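Local atomic coordinates of ochratoxinase (Aspergillus niger, PDB entry 4C65), a protein that uses zinc to release C-terminal amino acids, preferably aromatic ones, and degrades the mycotoxin ochratoxin A by hydrolysing it to ochratoxin alpha and phenylalanine. Residues 14-19 with 397-402; 96-101 with 129-134; 205-210 with 242-247. All coordinates share one frame; numbering follows the deposited sequence.

Contact 1. Residues 14-19 with 397-402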
ATOM      1  N   LEU A  14     -37.033 -12.421  51.850  1.00 22.61           N
ATOM      2  CA  LEU A  14     -35.750 -13.111  51.900  1.00 22.30           C
ATOM      3  C   LEU A  14     -34.700 -12.274  51.174  1.00 20.93           C
ATOM      4  O   LEU A  14     -34.912 -11.851  50.039  1.00 20.01           O
ATOM      5  CB  LEU A  14     -35.882 -14.474  51.222  1.00 23.00           C
ATOM      6  CG  LEU A  14     -34.646 -15.368  51.213  1.00 23.28           C
ATOM      7  CD1 LEU A  14     -34.369 -15.918  52.603  1.00 24.74           C
ATOM      8  CD2 LEU A  14     -34.836 -16.493  50.210  1.00 23.84           C
ATOM      9  N   LEU A  15     -33.559 -12.059  51.824  1.00 20.81           N
ATOM     10  CA  LEU A  15     -32.463 -11.310  51.222  1.00 19.84           C
ATOM     11  C   LEU A  15     -31.235 -12.197  51.089  1.00 19.77           C
ATOM     12  O   LEU A  15     -30.719 -12.684  52.080  1.00 20.43           O
ATOM     13  CB  LEU A  15     -32.145 -10.053  52.031  1.00 19.85           C
ATOM     14  CG  LEU A  15     -31.135  -9.077  51.401  1.00 19.01           C
ATOM     15  CD1 LEU A  15     -31.495  -7.636  51.700  1.00 19.17           C
ATOM     16  CD2 LEU A  15     -29.706  -9.353  51.848  1.00 19.17           C
ATOM     17  N   ILE A  16     -30.808 -12.408  49.839  1.00 19.21           N
ATOM     18  CA  ILE A  16     -29.652 -13.225  49.523  1.00 19.25           C
ATOM     19  C   ILE A  16     -28.495 -12.268  49.235  1.00 18.42           C
ATOM     20  O   ILE A  16     -28.484 -11.615  48.195  1.00 17.22           O
ATOM     21  CB  ILE A  16     -29.942 -14.151  48.316  1.00 19.37           C
ATOM     22  CG1 ILE A  16     -31.151 -15.044  48.628  1.00 20.51           C
ATOM     23  CG2 ILE A  16     -28.727 -15.015  48.002  1.00 19.70           C
ATOM     24  CD1 ILE A  16     -31.848 -15.611  47.417  1.00 20.38           C
ATOM     25  N   PRO A  17     -27.548 -12.149  50.181  1.00 18.96           N
ATOM     26  CA  PRO A  17     -26.538 -11.121  50.043  1.00 18.66           C
ATOM     27  C   PRO A  17     -25.503 -11.386  48.948  1.00 18.23           C
ATOM     28  O   PRO A  17     -24.826 -10.457  48.507  1.00 17.49           O
ATOM     29  CB  PRO A  17     -25.901 -11.076  51.432  1.00 19.67           C
ATOM     30  CG  PRO A  17     -26.022 -12.469  51.920  1.00 20.67           C
ATOM     31  CD  PRO A  17     -27.361 -12.927  51.410  1.00 20.28           C
ATOM     32  N   GLY A  18     -25.358 -12.640  48.531  1.00 18.94           N
ATOM     33  CA  GLY A  18     -24.383 -12.994  47.493  1.00 18.98           C
ATOM     34  C   GLY A  18     -23.271 -13.858  48.044  1.00 20.86           C
ATOM     35  O   GLY A  18     -22.964 -14.927  47.479  1.00 20.80           O
ATOM     36  N   ASP A  19     -22.674 -13.423  49.153  1.00 22.00           N
ATOM     37  CA  ASP A  19     -21.714 -14.240  49.879  1.00 24.55           C
ATOM     38  C   ASP A  19     -22.082 -14.208  51.350  1.00 26.22           C
ATOM     39  O   ASP A  19     -21.716 -13.293  52.053  1.00 27.16           O
ATOM     40  CB  ASP A  19     -20.293 -13.703  49.682  1.00 25.32           C
ATOM     41  CG  ASP A  19     -19.227 -14.587  50.323  1.00 27.94           C
ATOM     42  OD1 ASP A  19     -19.528 -15.657  50.882  1.00 30.08           O
ATOM     43  OD2 ASP A  19     -18.046 -14.226  50.249  1.00 29.15           O
ATOM     44  N   ASN A 397     -38.330 -17.861  45.421  1.00 32.64           N
ATOM     45  CA  ASN A 397     -37.059 -18.161  46.063  1.00 31.07           C
ATOM     46  C   ASN A 397     -36.209 -19.089  45.192  1.00 30.03           C
ATOM     47  O   ASN A 397     -36.530 -20.263  45.048  1.00 30.11           O
ATOM     48  CB  ASN A 397     -37.313 -18.805  47.424  1.00 32.25           C
ATOM     49  CG  ASN A 397     -36.046 -19.132  48.164  1.00 31.93           C
ATOM     50  OD1 ASN A 397     -34.941 -18.800  47.733  1.00 30.66           O
ATOM     51  ND2 ASN A 397     -36.188 -19.838  49.256  1.00 33.31           N
ATOM     52  N   PRO A 398     -35.125 -18.550  44.607  1.00 28.42           N
ATOM     53  CA  PRO A 398     -34.303 -19.341  43.720  1.00 27.78           C
ATOM     54  C   PRO A 398     -33.558 -20.477  44.427  1.00 28.45           C
ATOM     55  O   PRO A 398     -33.139 -21.417  43.772  1.00 28.32           O
ATOM     56  CB  PRO A 398     -33.340 -18.312  43.140  1.00 26.31           C
ATOM     57  CG  PRO A 398     -33.209 -17.287  44.207  1.00 26.01           C
ATOM     58  CD  PRO A 398     -34.561 -17.202  44.835  1.00 27.35           C
ATOM     59  N   LEU A 399     -33.420 -20.400  45.750  1.00 29.03           N
ATOM     60  CA  LEU A 399     -32.740 -21.438  46.519  1.00 29.96           C
ATOM     61  C   LEU A 399     -33.561 -22.717  46.572  1.00 32.19           C
ATOM     62  O   LEU A 399     -33.000 -23.782  46.801  1.00 32.41           O
ATOM     63  CB  LEU A 399     -32.450 -20.953  47.941  1.00 29.99           C
ATOM     64  CG  LEU A 399     -31.665 -19.653  48.054  1.00 28.60           C
ATOM     65  CD1 LEU A 399     -31.529 -19.258  49.507  1.00 29.15           C
ATOM     66  CD2 LEU A 399     -30.301 -19.788  47.408  1.00 27.65           C
ATOM     67  N   GLU A 400     -34.875 -22.594  46.356  1.00 34.44           N
ATOM     68  CA  GLU A 400     -35.790 -23.758  46.259  1.00 37.73           C
ATOM     69  C   GLU A 400     -35.778 -24.301  44.860  1.00 36.85           C
ATOM     70  O   GLU A 400     -36.095 -25.457  44.673  1.00 38.56           O
ATOM     71  CB  GLU A 400     -37.295 -23.412  46.463  1.00 40.92           C
ATOM     72  CG  GLU A 400     -38.090 -24.230  47.458  1.00 45.23           C
ATOM     73  CD  GLU A 400     -38.205 -23.459  48.727  1.00 47.95           C
ATOM     74  OE1 GLU A 400     -38.884 -22.405  48.681  1.00 48.86           O
ATOM     75  OE2 GLU A 400     -37.604 -23.857  49.737  1.00 51.07           O
ATOM     76  N   ASP A 401     -35.493 -23.457  43.869  1.00 34.82           N
ATOM     77  CA  ASP A 401     -35.459 -23.875  42.464  1.00 33.73           C
ATOM     78  C   ASP A 401     -34.611 -22.907  41.656  1.00 31.12           C
ATOM     79  O   ASP A 401     -35.038 -21.789  41.337  1.00 30.01           O
ATOM     80  CB  ASP A 401     -36.883 -23.956  41.896  1.00 35.04           C
ATOM     81  CG  ASP A 401     -36.930 -24.480  40.458  1.00 35.53           C
ATOM     82  OD1 ASP A 401     -35.926 -25.027  39.941  1.00 34.99           O
ATOM     83  OD2 ASP A 401     -38.007 -24.344  39.837  1.00 36.61           O
ATOM     84  N   ILE A 402     -33.419 -23.359  41.281  1.00 29.72           N
ATOM     85  CA  ILE A 402     -32.484 -22.522  40.539  1.00 28.04           C
ATOM     86  C   ILE A 402     -32.981 -22.141  39.129  1.00 27.36           C
ATOM     87  O   ILE A 402     -32.526 -21.161  38.557  1.00 25.72           O
ATOM     88  CB  ILE A 402     -31.090 -23.179  40.479  1.00 27.72           C
ATOM     89  CG1 ILE A 402     -30.001 -22.134  40.232  1.00 26.29           C
ATOM     90  CG2 ILE A 402     -31.035 -24.303  39.452  1.00 28.49           C
ATOM     91  CD1 ILE A 402     -29.648 -21.323  41.468  1.00 26.01           C
TER
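Leu14 lays one methyl over the flat carboxamide of Asn397. Leu14 CD2 stands 3.4 Å from Asn397 OD1, and Asn397 CG and ND2 are only slightly farther, so the methyl looks down on the amide group as a whole. The leucine reaches that far because its CG extends away from the backbone N (chi1 -178°), carrying the branched end across to the asparagine, and the two side chains run obliquely to one another. On the opposite face of the same amide sits the backbone N-H of Leu399. Leu399 N donates to Asn397 OD1 over 3.0 Å with an angle of 150° at the hydrogen, entering from above the carbonyl plane, 56° out of it. This is an Asx turn: the asparagine oxygen takes the N-H two residues on and starts a short helical turn over 398-400. The bond helps hold the rotation of the amide, and with it the surface offered to Leu14.

That turn belongs to the connection between strands 391-394 and 411-416, while Leu14 and Ile16 lie where strand 7-15 ends; Ile16 also packs on strand 60-67. Ile16 makes the second meeting. Ile16 CD1, at the far end of the extended branch, approaches Pro398 CG at 3.9 Å, with Pro398 CD beside it, and lies 4.1 Å from Leu399 CG. The tip thus rests at the junction of a proline ring and a leucine branch point. Leu399 CD1 leans back to the strand end, 4.4 Å from Leu14 CD2. Helix 358-365 packs against the same cluster, Leu359 touching Ile16 and Leu399, and Ile362 touching Pro398 and Leu399.

Contact 2. Residues 96-101 with 129-134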
ATOM      1  N   ARG A  96     -28.149  -5.032  16.821  1.00 13.56           N
ATOM      2  CA  ARG A  96     -28.571  -6.307  17.390  1.00 13.41           C
ATOM      3  C   ARG A  96     -28.163  -6.391  18.841  1.00 13.32           C
ATOM      4  O   ARG A  96     -28.942  -6.854  19.692  1.00 13.50           O
ATOM      5  CB  ARG A  96     -27.997  -7.493  16.606  1.00 13.28           C
ATOM      6  CG  ARG A  96     -28.514  -7.614  15.182  1.00 13.58           C
ATOM      7  CD  ARG A  96     -28.414  -9.017  14.620  1.00 13.69           C
ATOM      8  NE  ARG A  96     -28.806  -9.043  13.223  1.00 14.24           N
ATOM      9  CZ  ARG A  96     -28.015  -8.750  12.183  1.00 14.44           C
ATOM     10  NH1 ARG A  96     -26.709  -8.453  12.293  1.00 14.24           N
ATOM     11  NH2 ARG A  96     -28.570  -8.746  10.973  1.00 14.57           N
ATOM     12  N   LEU A  97     -26.952  -5.929  19.145  1.00 12.93           N
ATOM     13  CA  LEU A  97     -26.477  -5.914  20.501  1.00 12.73           C
ATOM     14  C   LEU A  97     -27.318  -5.030  21.450  1.00 12.83           C
ATOM     15  O   LEU A  97     -27.321  -5.249  22.673  1.00 12.86           O
ATOM     16  CB  LEU A  97     -25.007  -5.498  20.536  1.00 12.47           C
ATOM     17  CG  LEU A  97     -24.103  -6.572  19.929  1.00 12.50           C
ATOM     18  CD1 LEU A  97     -22.737  -5.982  19.579  1.00 12.47           C
ATOM     19  CD2 LEU A  97     -23.942  -7.770  20.856  1.00 12.38           C
ATOM     20  N   ALA A  98     -28.000  -4.035  20.901  1.00 12.94           N
ATOM     21  CA  ALA A  98     -28.828  -3.169  21.699  1.00 13.33           C
ATOM     22  C   ALA A  98     -30.022  -3.933  22.246  1.00 13.37           C
ATOM     23  O   ALA A  98     -30.370  -3.762  23.411  1.00 13.96           O
ATOM     24  CB  ALA A  98     -29.303  -1.975  20.865  1.00 13.93           C
ATOM     25  N   ARG A  99     -30.658  -4.748  21.415  1.00 13.19           N
ATOM     26  CA  ARG A  99     -31.724  -5.632  21.848  1.00 13.20           C
ATOM     27  C   ARG A  99     -31.194  -6.592  22.908  1.00 13.06           C
ATOM     28  O   ARG A  99     -31.800  -6.757  23.935  1.00 12.98           O
ATOM     29  CB  ARG A  99     -32.299  -6.425  20.680  1.00 13.28           C
ATOM     30  CG  ARG A  99     -33.367  -7.426  21.078  1.00 13.51           C
ATOM     31  CD  ARG A  99     -34.630  -6.714  21.560  1.00 13.91           C
ATOM     32  NE  ARG A  99     -35.725  -7.624  21.881  1.00 14.24           N
ATOM     33  CZ  ARG A  99     -36.549  -8.162  21.000  1.00 14.71           C
ATOM     34  NH1 ARG A  99     -36.437  -7.899  19.705  1.00 14.97           N
ATOM     35  NH2 ARG A  99     -37.510  -8.981  21.420  1.00 15.07           N
ATOM     36  N   GLY A 100     -30.052  -7.208  22.621  1.00 13.14           N
ATOM     37  CA  GLY A 100     -29.415  -8.141  23.511  1.00 13.07           C
ATOM     38  C   GLY A 100     -29.166  -7.570  24.890  1.00 13.22           C
ATOM     39  O   GLY A 100     -29.509  -8.182  25.884  1.00 13.13           O
ATOM     40  N   CYS A 101     -28.627  -6.358  24.937  1.00 13.55           N
ATOM     41  CA  CYS A 101     -28.385  -5.673  26.192  1.00 13.61           C
ATOM     42  C   CYS A 101     -29.681  -5.324  26.935  1.00 13.84           C
ATOM     43  O   CYS A 101     -29.728  -5.396  28.181  1.00 14.04           O
ATOM     44  CB  CYS A 101     -27.581  -4.420  25.942  1.00 13.84           C
ATOM     45  SG  CYS A 101     -25.882  -4.802  25.518  1.00 13.89           S
ATOM     46  N   GLY A 129     -26.554   6.859  27.878  1.00 19.71           N
ATOM     47  CA  GLY A 129     -27.997   6.742  28.066  1.00 19.39           C
ATOM     48  C   GLY A 129     -28.846   6.576  26.797  1.00 19.30           C
ATOM     49  O   GLY A 129     -30.066   6.558  26.898  1.00 20.11           O
ATOM     50  N   THR A 130     -28.242   6.418  25.614  1.00 18.40           N
ATOM     51  CA  THR A 130     -29.030   6.180  24.376  1.00 18.11           C
ATOM     52  C   THR A 130     -29.747   4.848  24.429  1.00 17.41           C
ATOM     53  O   THR A 130     -30.889   4.736  24.043  1.00 17.56           O
ATOM     54  CB  THR A 130     -28.177   6.217  23.104  1.00 18.01           C
ATOM     55  OG1 THR A 130     -27.262   7.309  23.157  1.00 18.39           O
ATOM     56  CG2 THR A 130     -29.073   6.379  21.880  1.00 18.82           C
ATOM     57  N   ILE A 131     -29.065   3.828  24.936  1.00 16.93           N
ATOM     58  CA  ILE A 131     -29.685   2.529  25.181  1.00 16.55           C
ATOM     59  C   ILE A 131     -29.444   2.116  26.622  1.00 16.21           C
ATOM     60  O   ILE A 131     -28.812   2.821  27.392  1.00 15.93           O
ATOM     61  CB  ILE A 131     -29.176   1.417  24.207  1.00 16.10           C
ATOM     62  CG1 ILE A 131     -27.689   1.179  24.372  1.00 15.69           C
ATOM     63  CG2 ILE A 131     -29.488   1.791  22.762  1.00 16.38           C
ATOM     64  CD1 ILE A 131     -27.230  -0.112  23.758  1.00 15.37           C
ATOM     65  N   VAL A 132     -29.937   0.945  26.955  1.00 15.90           N
ATOM     66  CA  VAL A 132     -29.820   0.408  28.272  1.00 15.84           C
ATOM     67  C   VAL A 132     -29.096  -0.933  28.208  1.00 15.22           C
ATOM     68  O   VAL A 132     -29.147  -1.637  27.192  1.00 15.07           O
ATOM     69  CB  VAL A 132     -31.304   0.157  28.695  1.00 16.42           C
ATOM     70  CG1 VAL A 132     -31.446  -0.904  29.766  1.00 16.38           C
ATOM     71  CG2 VAL A 132     -32.049   1.437  29.067  1.00 17.01           C
ATOM     72  N   GLY A 133     -28.420  -1.308  29.287  1.00 15.00           N
ATOM     73  CA  GLY A 133     -27.824  -2.634  29.349  1.00 14.54           C
ATOM     74  C   GLY A 133     -27.067  -2.841  30.636  1.00 14.54           C
ATOM     75  O   GLY A 133     -27.066  -1.961  31.501  1.00 14.66           O
ATOM     76  N   PRO A 134     -26.397  -3.999  30.768  1.00 13.95           N
ATOM     77  CA  PRO A 134     -25.548  -4.200  31.924  1.00 14.22           C
ATOM     78  C   PRO A 134     -24.288  -3.343  31.869  1.00 14.71           C
ATOM     79  O   PRO A 134     -23.979  -2.754  30.828  1.00 14.77           O
ATOM     80  CB  PRO A 134     -25.159  -5.668  31.837  1.00 13.96           C
ATOM     81  CG  PRO A 134     -25.954  -6.240  30.711  1.00 13.83           C
ATOM     82  CD  PRO A 134     -26.436  -5.141  29.865  1.00 13.68           C
TER
HETATM   83  O   HOH W   1     -30.648  -1.499  25.139  1.00  8.93           O
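Ala98 and Cys101, on helix 90-106 of the twisted TIM barrel, face Ile131 to Pro134 in the connection that leads from helix 119-127 into barrel strand 135-138. At one end Ile131 points its CD1 at Ala98, 4.0 Å from Ala98 CB and equally close to Ala98 CA. Its CG1 lies between the backbone N and the carbonyl carbon (chi1 62°), a cramped rotamer that sends the long branch to the helix while the side chain also packs on Ala125 and Ile126.

Further along, contact passes from side chains to backbone. Cys101 touches with its CB, which is 3.4 Å from Val132 O; its sulfur turns to the backbone N side, and the residue also packs on Phe72. Gly133, with no side chain to hold it off, comes right up to the helix, and its CA makes a CH...O contact of 3.6 Å with Cys101 O, the angle at the hydrogen being 149°. Pro134 continues the line: Pro134 CD stands 4.1 Å from Cys101 CB. A water links the two segments, donating to Ala98 O at 2.9 Å and also to Val132 O, though the latter distance is implausibly short and its exact value doubtful.

This part of the outer helical layer is also where octamer subunits meet. Ala98 packs on Ala98 of a second subunit, and Arg99 donates to Thr130 O of that subunit, with the reciprocal bond from its Arg99 to Thr130 O here. Arg96 reaches Asp128 of the same neighbour in a salt bridge.

Contact 3. Residues 205-210 with 242-247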
ATOM      1  N   VAL A 205      -7.091 -13.909  25.776  1.00 15.45           N
ATOM      2  CA  VAL A 205      -6.218 -14.635  24.833  1.00 15.77           C
ATOM      3  C   VAL A 205      -6.768 -16.020  24.519  1.00 15.99           C
ATOM      4  O   VAL A 205      -7.494 -16.605  25.326  1.00 15.69           O
ATOM      5  CB  VAL A 205      -4.790 -14.853  25.356  1.00 16.26           C
ATOM      6  CG1 VAL A 205      -4.130 -13.528  25.583  1.00 16.40           C
ATOM      7  CG2 VAL A 205      -4.767 -15.656  26.645  1.00 16.70           C
ATOM      8  N   MET A 206      -6.425 -16.516  23.325  1.00 15.87           N
ATOM      9  CA  MET A 206      -6.669 -17.890  22.955  1.00 15.79           C
ATOM     10  C   MET A 206      -5.370 -18.606  23.300  1.00 15.53           C
ATOM     11  O   MET A 206      -4.334 -18.360  22.703  1.00 15.10           O
ATOM     12  CB  MET A 206      -6.988 -17.994  21.476  1.00 16.01           C
ATOM     13  CG  MET A 206      -8.176 -17.148  21.025  1.00 16.07           C
ATOM     14  SD  MET A 206      -9.712 -17.496  21.908  1.00 16.57           S
ATOM     15  CE  MET A 206     -10.918 -16.807  20.750  1.00 16.54           C
ATOM     16  N   ALA A 207      -5.442 -19.472  24.296  1.00 15.33           N
ATOM     17  CA  ALA A 207      -4.285 -20.162  24.798  1.00 15.38           C
ATOM     18  C   ALA A 207      -4.352 -21.639  24.485  1.00 15.70           C
ATOM     19  O   ALA A 207      -3.504 -22.413  24.931  1.00 15.97           O
ATOM     20  CB  ALA A 207      -4.157 -19.931  26.283  1.00 15.43           C
ATOM     21  N   SER A 208      -5.360 -22.042  23.717  1.00 15.64           N
ATOM     22  CA  SER A 208      -5.402 -23.384  23.156  1.00 16.18           C
ATOM     23  C   SER A 208      -6.368 -23.434  21.994  1.00 15.99           C
ATOM     24  O   SER A 208      -7.050 -22.457  21.698  1.00 15.55           O
ATOM     25  CB  SER A 208      -5.758 -24.428  24.235  1.00 16.48           C
ATOM     26  OG  SER A 208      -7.127 -24.396  24.517  1.00 16.52           O
ATOM     27  N   GLY A 209      -6.438 -24.581  21.343  1.00 23.74           N
ATOM     28  CA  GLY A 209      -7.349 -24.775  20.247  1.00 26.75           C
ATOM     29  C   GLY A 209      -8.803 -24.707  20.654  1.00 29.53           C
ATOM     30  O   GLY A 209      -9.137 -24.676  21.833  1.00 29.09           O
ATOM     31  N   GLY A 210      -9.665 -24.698  19.643  1.00 33.25           N
ATOM     32  CA  GLY A 210     -11.093 -24.607  19.822  1.00 36.81           C
ATOM     33  C   GLY A 210     -11.693 -25.950  20.144  1.00 40.77           C
ATOM     34  O   GLY A 210     -11.113 -26.993  19.826  1.00 40.94           O
ATOM     35  N   VAL A 242      -5.742 -11.007  32.589  1.00 13.68           N
ATOM     36  CA  VAL A 242      -5.929 -11.693  31.340  1.00 13.54           C
ATOM     37  C   VAL A 242      -6.769 -12.907  31.607  1.00 14.17           C
ATOM     38  O   VAL A 242      -6.552 -13.642  32.571  1.00 14.47           O
ATOM     39  CB  VAL A 242      -4.591 -12.121  30.724  1.00 13.73           C
ATOM     40  CG1 VAL A 242      -4.820 -13.011  29.521  1.00 13.88           C
ATOM     41  CG2 VAL A 242      -3.758 -10.915  30.359  1.00 13.73           C
ATOM     42  N   SER A 243      -7.743 -13.106  30.741  1.00 14.73           N
ATOM     43  CA  SER A 243      -8.540 -14.296  30.735  1.00 15.54           C
ATOM     44  C   SER A 243      -8.076 -15.128  29.569  1.00 15.95           C
ATOM     45  O   SER A 243      -7.930 -14.623  28.450  1.00 16.29           O
ATOM     46  CB  SER A 243     -10.022 -13.935  30.551  1.00 16.09           C
ATOM     47  OG  SER A 243     -10.814 -15.103  30.390  1.00 17.03           O
ATOM     48  N   ALA A 244      -7.899 -16.420  29.815  1.00 16.35           N
ATOM     49  CA  ALA A 244      -7.385 -17.339  28.825  1.00 16.63           C
ATOM     50  C   ALA A 244      -8.385 -18.444  28.492  1.00 16.78           C
ATOM     51  O   ALA A 244      -8.811 -19.183  29.377  1.00 16.80           O
ATOM     52  CB  ALA A 244      -6.114 -17.965  29.351  1.00 17.50           C
ATOM     53  N   HIS A 245      -8.742 -18.537  27.207  1.00 16.66           N
ATOM     54  CA  HIS A 245      -9.418 -19.688  26.637  1.00 16.99           C
ATOM     55  C   HIS A 245      -8.467 -20.874  26.680  1.00 17.44           C
ATOM     56  O   HIS A 245      -7.452 -20.885  25.989  1.00 17.70           O
ATOM     57  CB  HIS A 245      -9.845 -19.351  25.212  1.00 17.41           C
ATOM     58  CG  HIS A 245     -10.262 -20.523  24.389  1.00 18.64           C
ATOM     59  ND1 HIS A 245     -11.575 -20.742  24.049  1.00 19.19           N
ATOM     60  CD2 HIS A 245      -9.544 -21.483  23.753  1.00 19.97           C
ATOM     61  CE1 HIS A 245     -11.660 -21.818  23.284  1.00 20.30           C
ATOM     62  NE2 HIS A 245     -10.438 -22.281  23.080  1.00 20.81           N
ATOM     63  N   VAL A 246      -8.787 -21.871  27.504  1.00 17.54           N
ATOM     64  CA  VAL A 246      -7.976 -23.105  27.619  1.00 18.59           C
ATOM     65  C   VAL A 246      -8.808 -24.384  27.707  1.00 19.38           C
ATOM     66  O   VAL A 246      -9.794 -24.461  28.448  1.00 19.54           O
ATOM     67  CB  VAL A 246      -7.028 -23.058  28.842  1.00 18.51           C
ATOM     68  CG1 VAL A 246      -5.886 -22.092  28.599  1.00 18.18           C
ATOM     69  CG2 VAL A 246      -7.773 -22.671  30.109  1.00 17.86           C
ATOM     70  N   HIS A 247      -8.406 -25.397  26.963  1.00 20.37           N
ATOM     71  CA  HIS A 247      -9.025 -26.708  27.073  1.00 21.31           C
ATOM     72  C   HIS A 247      -7.980 -27.696  27.565  1.00 22.23           C
ATOM     73  O   HIS A 247      -8.020 -28.127  28.727  1.00 22.46           O
ATOM     74  CB  HIS A 247      -9.624 -27.150  25.726  1.00 22.06           C
ATOM     75  CG  HIS A 247     -10.888 -26.431  25.364  1.00 21.34           C
ATOM     76  ND1 HIS A 247     -12.069 -26.605  26.058  1.00 21.31           N
ATOM     77  CD2 HIS A 247     -11.159 -25.528  24.397  1.00 20.74           C
ATOM     78  CE1 HIS A 247     -13.004 -25.834  25.540  1.00 20.58           C
ATOM     79  NE2 HIS A 247     -12.480 -25.174  24.526  1.00 20.29           N
TER
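Val205 sits between Ser243 and His245 in a parallel ladder: Val205 N donates to Ser243 O (2.9 Å), and Val205 O accepts from His245 N (3.0 Å). The strand ends at Met206; Ala207 N still bonds to His245 O (3.0 Å), and beyond it a side chain takes over, Ser208 OG accepting from His247 N at 2.9 Å. The same hydroxyl gives a weak bond to Gly209 O.

The carbonyl of Gly209 has a stronger partner in His245, a ligand of the second zinc. His245 NE2 donates to Gly209 O at 3.0 Å, straight enough (159°) and with the oxygen only 5° out of the ring plane, although the ring nitrogen stands above the plane of the carbonyl. This helps hold the rotation of the imidazole, and is consistent with ND1 being the atom turned to the zinc. Met206 SD lies obliquely, 4.4 Å from the centroid of the His245 ring, and His265, another ligand of that zinc, meets the ring at a steep angle.

Other polar ends are satisfied outside the pair: Ser243 OG by Glu264, His247 ND1 by Ser267. On the face away from His245, Val205 CG2 meets Ala244 CB at 3.8 Å and Ala207 CB meets Val246 CG1 at 3.6 Å, under helices 225-237 and 249-258. Strand, helix 225-237 and strand form a beta-alpha-beta crossover, with a metal-binding histidine near the strand's C-terminal end, as in the TIM barrel of metal-dependent amidohydrolases.

From the N terminus, the chain runs along strand 7-15 and opens contact 1 at residues 14-19, which closes only at 397-402, so nearly the whole barrel is threaded between its two halves. Within that span contact 2 comes first, closing a short loop from helix 90-106 through strand 109-114 and helix 119-127. Contact 3 then follows in series, joining strands 203-206 and 242-246 over helix 225-237; none of the loops cross. Contacts 2 and 3 lie on opposite sides of the chain's centre, their centres 28 Å apart, one at a subunit interface and the other at the zinc site, while contact 1 joins the end of strand 7-15 to the connection between strands 391-394 and 411-416.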